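Local coordinates for ATP synthase subunit s, mitochondrial (Bos taurus, PDB 3E4G), which regulates mitochondrial ATP synthase, being needed for its proton conduction and blocking a proton leak so that ATP synthesis stays coupled, at residues Trp3-Leu6 and Asn7-Asn11; Ser28-Leu31 and Leu32-Ala36. The protein carries 1 engineered substitution. All coordinates share one frame; numbering follows the deposited sequence.

Interaction 1 (Trp3-Leu6 and Asn7-Asn11). Engineered in segment 3-6: Glu4 (natural residue Gly).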
# COMPACT_ATOMS: atom_id res chain seq x y z
N TRP A 3 0.32 -13.17 19.82
CA TRP A 3 0.14 -11.91 19.08
C TRP A 3 0.78 -12.04 17.68
O TRP A 3 0.26 -11.50 16.70
CB TRP A 3 0.77 -10.80 19.85
CG TRP A 3 0.06 -10.31 21.00
CD1 TRP A 3 0.54 -10.14 22.29
CD2 TRP A 3 -1.26 -9.77 21.00
NE1 TRP A 3 -0.45 -9.55 23.10
CE2 TRP A 3 -1.56 -9.33 22.32
CE3 TRP A 3 -2.23 -9.63 20.01
CZ2 TRP A 3 -2.78 -8.76 22.66
CZ3 TRP A 3 -3.45 -9.07 20.35
CH2 TRP A 3 -3.72 -8.66 21.66
N GLU A 4 1.93 -12.70 17.57
CA GLU A 4 2.52 -12.93 16.26
C GLU A 4 1.63 -13.72 15.39
O GLU A 4 1.44 -13.41 14.18
CB GLU A 4 3.89 -13.59 16.39
CG GLU A 4 4.87 -12.69 16.94
CD GLU A 4 6.20 -13.43 17.16
OE1 GLU A 4 7.14 -13.06 16.51
OE2 GLU A 4 6.21 -14.39 17.93
N TRP A 5 1.06 -14.80 15.92
CA TRP A 5 0.12 -15.63 15.14
C TRP A 5 -1.09 -14.75 14.70
O TRP A 5 -1.52 -14.85 13.55
CB TRP A 5 -0.35 -16.85 15.97
CG TRP A 5 -1.50 -17.52 15.28
CD1 TRP A 5 -1.45 -18.31 14.20
CD2 TRP A 5 -2.89 -17.28 15.59
NE1 TRP A 5 -2.77 -18.61 13.80
CE2 TRP A 5 -3.64 -17.97 14.63
CE3 TRP A 5 -3.54 -16.55 16.59
CZ2 TRP A 5 -5.05 -17.95 14.61
CZ3 TRP A 5 -4.95 -16.54 16.58
CH2 TRP A 5 -5.66 -17.22 15.60
N LEU A 6 -1.62 -13.99 15.61
CA LEU A 6 -2.80 -13.21 15.32
C LEU A 6 -2.52 -12.22 14.17
O LEU A 6 -3.31 -12.09 13.21
CB LEU A 6 -3.25 -12.47 16.57
CG LEU A 6 -4.60 -11.75 16.48
CD1 LEU A 6 -5.73 -12.74 16.29
CD2 LEU A 6 -4.78 -10.81 17.68
N ASN A 7 -1.37 -11.50 14.23
CA ASN A 7 -1.04 -10.59 13.15
C ASN A 7 -0.88 -11.33 11.85
O ASN A 7 -1.30 -10.83 10.78
CB ASN A 7 0.21 -9.78 13.53
CG ASN A 7 -0.09 -8.59 14.46
OD1 ASN A 7 -1.15 -8.07 14.58
ND2 ASN A 7 0.99 -8.13 15.07
N ALA A 8 -0.24 -12.51 11.91
CA ALA A 8 -0.05 -13.26 10.71
C ALA A 8 -1.39 -13.69 10.10
O ALA A 8 -1.56 -13.56 8.87
CB ALA A 8 0.84 -14.50 10.96
N VAL A 9 -2.32 -14.19 10.87
CA VAL A 9 -3.58 -14.64 10.31
C VAL A 9 -4.44 -13.45 9.85
O VAL A 9 -5.26 -13.63 8.94
CB VAL A 9 -4.32 -15.58 11.26
CG1 VAL A 9 -5.03 -14.91 12.36
CG2 VAL A 9 -5.04 -16.63 10.55
N PHE A 10 -4.29 -12.29 10.46
CA PHE A 10 -4.96 -11.09 9.91
C PHE A 10 -4.47 -10.80 8.50
O PHE A 10 -5.22 -10.25 7.66
CB PHE A 10 -4.77 -9.88 10.83
CG PHE A 10 -5.89 -9.74 11.83
CD1 PHE A 10 -6.71 -8.61 11.83
CD2 PHE A 10 -6.16 -10.75 12.79
CE1 PHE A 10 -7.77 -8.44 12.69
CE2 PHE A 10 -7.21 -10.59 13.68
CZ PHE A 10 -8.00 -9.44 13.68
N ASN A 11 -3.22 -11.06 8.25
CA ASN A 11 -2.58 -10.75 6.95
C ASN A 11 -2.69 -11.86 5.93
O ASN A 11 -2.64 -11.57 4.72
CB ASN A 11 -1.11 -10.33 7.16
CG ASN A 11 -1.03 -8.90 7.60
OD1 ASN A 11 -0.82 -8.61 8.84
ND2 ASN A 11 -1.17 -7.99 6.71
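Leu6 and Phe10, one helical turn apart, lie side by side and point the same way, with Leu6 CD1 3.7 Å from Phe10 CE2. This is the more sheltered strip of helix 2-11 at the start of the N-terminal domain; both residues are only partly exposed, whereas Trp5 and Val9 are exposed. The same ring also comes close to the backbone, obliquely: Phe10 CD2 is 3.2 Å from Leu6 O, the carbonyl that accepts the bond from Phe10 N at 2.9 Å. Beyond this tight strip the helix is more open. Trp5 has its CG anti to the backbone N (chi1 169°), which swings the indole along the helix until Val9 CG1 sits over one face, offset toward the rim, in a CH-pi contact 4.1 Å from the centroid of the six-membered ring. Trp3 and the engineered Glu4 reach the second half of the helix mainly through their backbone carbonyls; the carboxylate of Glu4 turns back to the amino terminus of Ser1. With an alanine in place of Phe10, Leu6 CD1 would probably lose the ring it lies against, leaving a gap on that side of the leucine. Four successive i to i+4 bonds, from Asn7 N to Trp3 O through Phe10 N to Leu6 O, set the backbone, while between the two segments the side chains add apolar and CH-pi contacts, which probably leaves the exposed indole of Trp5 with little directional hold.

Interaction 2 (Ser28-Leu31 and Leu32-Ala36). With MG (magnesium ion), chain B.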
# COMPACT_ATOMS: atom_id res chain seq x y z
N SER A 28 -10.15 -5.62 0.06
CA SER A 28 -10.86 -4.69 0.91
C SER A 28 -11.05 -5.27 2.31
O SER A 28 -10.92 -4.58 3.31
CB SER A 28 -12.26 -4.38 0.34
OG SER A 28 -12.19 -3.70 -0.93
N GLU A 29 -11.41 -6.55 2.34
CA GLU A 29 -11.61 -7.26 3.64
C GLU A 29 -10.29 -7.28 4.42
O GLU A 29 -10.25 -7.02 5.64
CB GLU A 29 -12.12 -8.65 3.40
CG GLU A 29 -13.59 -8.65 2.92
CD GLU A 29 -14.11 -9.90 2.38
OE1 GLU A 29 -13.39 -10.88 2.24
OE2 GLU A 29 -15.37 -9.90 2.09
N TRP A 30 -9.20 -7.66 3.77
CA TRP A 30 -7.86 -7.65 4.39
C TRP A 30 -7.53 -6.27 4.96
O TRP A 30 -7.14 -6.12 6.12
CB TRP A 30 -6.81 -8.09 3.36
CG TRP A 30 -5.41 -7.77 3.76
CD1 TRP A 30 -4.71 -8.16 4.86
CD2 TRP A 30 -4.51 -6.92 3.02
NE1 TRP A 30 -3.45 -7.65 4.86
CE2 TRP A 30 -3.29 -6.87 3.72
CE3 TRP A 30 -4.64 -6.21 1.80
CZ2 TRP A 30 -2.20 -6.10 3.29
CZ3 TRP A 30 -3.56 -5.48 1.36
CH2 TRP A 30 -2.38 -5.40 2.09
N LEU A 31 -7.68 -5.24 4.12
CA LEU A 31 -7.29 -3.89 4.58
C LEU A 31 -8.14 -3.46 5.75
O LEU A 31 -7.62 -3.00 6.77
CB LEU A 31 -7.36 -2.93 3.39
CG LEU A 31 -6.14 -3.13 2.47
CD1 LEU A 31 -6.40 -2.65 1.04
CD2 LEU A 31 -4.89 -2.46 3.02
N LEU A 32 -9.47 -3.59 5.64
CA LEU A 32 -10.28 -3.06 6.74
C LEU A 32 -10.10 -3.92 8.02
O LEU A 32 -10.07 -3.35 9.11
CB LEU A 32 -11.75 -2.89 6.39
CG LEU A 32 -12.07 -1.53 5.72
CD1 LEU A 32 -11.38 -1.32 4.35
CD2 LEU A 32 -13.61 -1.45 5.54
N ARG A 33 -9.95 -5.24 7.91
CA ARG A 33 -9.76 -6.03 9.15
C ARG A 33 -8.45 -5.65 9.82
O ARG A 33 -8.31 -5.81 11.05
CB ARG A 33 -9.90 -7.56 8.91
CG ARG A 33 -8.72 -8.20 8.22
CD ARG A 33 -9.15 -9.49 7.55
NE ARG A 33 -7.99 -10.22 7.04
CZ ARG A 33 -7.99 -11.00 5.97
NH1 ARG A 33 -9.13 -11.21 5.30
NH2 ARG A 33 -6.86 -11.56 5.58
N CYS A 34 -7.47 -5.16 9.03
CA CYS A 34 -6.18 -4.74 9.53
C CYS A 34 -6.13 -3.25 9.87
O CYS A 34 -5.03 -2.71 10.11
CB CYS A 34 -5.07 -5.09 8.53
SG CYS A 34 -4.75 -6.85 8.38
N GLY A 35 -7.28 -2.57 9.97
CA GLY A 35 -7.28 -1.18 10.39
C GLY A 35 -6.91 -0.18 9.32
O GLY A 35 -6.49 0.95 9.66
N ALA A 36 -7.03 -0.54 8.05
CA ALA A 36 -6.87 0.36 6.94
C ALA A 36 -8.25 0.71 6.34
O ALA A 36 -9.31 0.17 6.76
CB ALA A 36 -5.91 -0.23 5.90
MG MG B . -6.73 3.05 10.39
O HOH W 1 -10.05 -11.57 2.20
O HOH W 2 -6.44 2.14 12.72
O HOH W 3 -6.93 5.28 11.18
O HOH W 4 -9.08 2.63 10.66
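Helix 23-33 ends in a Schellman motif: Ala36 N reaches back to Leu31 O at 2.8 Å, Gly35 N bonds to Leu32 O at 3.0 Å, and Gly35 takes the positive phi (79°) of the C-prime position. The turn leaves Gly35 O directed at the magnesium ion, 2.2 Å away, where three waters and Thr69 also bind. Arg33 puts its CG between the backbone N and the carbonyl carbon (chi1 75°) and runs extended back along the helix, which lays one guanidinium face over Trp30 CA. Its plane stands 74° from that of the indole. NE probably bonds to Phe10 O, while a water links NH1 weakly to Glu29 OE1; the other carboxylate oxygen of Glu29 is held in salt bridges by Arg17 and Arg25. Cys34 SG approaches the indole obliquely, 3.8 Å from Trp30 CD1, in a sulfur-aromatic contact. Across the helix end, Leu31 CD2 meets Ala36 CB at 3.8 Å. Around this buried turn, Leu31 and Leu32 rest on Val38 of strand 37-40, Leu31 and Ala36 touch strand 63-69, Trp30 stacks with His80, and Cys34 packs against Phe10 and Asn11 of helix 2-11.

Overall arrangement
Both interactions belong to the N-terminal domain, which precedes the leucine-rich repeats, and their centres lie about 13 Å apart. They meet where helix 2-11 ends: the Arg33 NE to Phe10 O hydrogen bond (2.8 Å, probable) ties them together, and the same oxygen of Phe10 lies 3.5 Å from Cys34 SG. Interaction 1 is a surface contact, interaction 2 a buried one. The magnesium ion belongs to interaction 2 through Gly35; the side chain of Phe10 stays about 12 Å from it. Thr69, the second protein ligand, is on strand 63-69, so the ion bridges the turn that follows helix 23-33 and a strand of the leucine-rich repeat sheet.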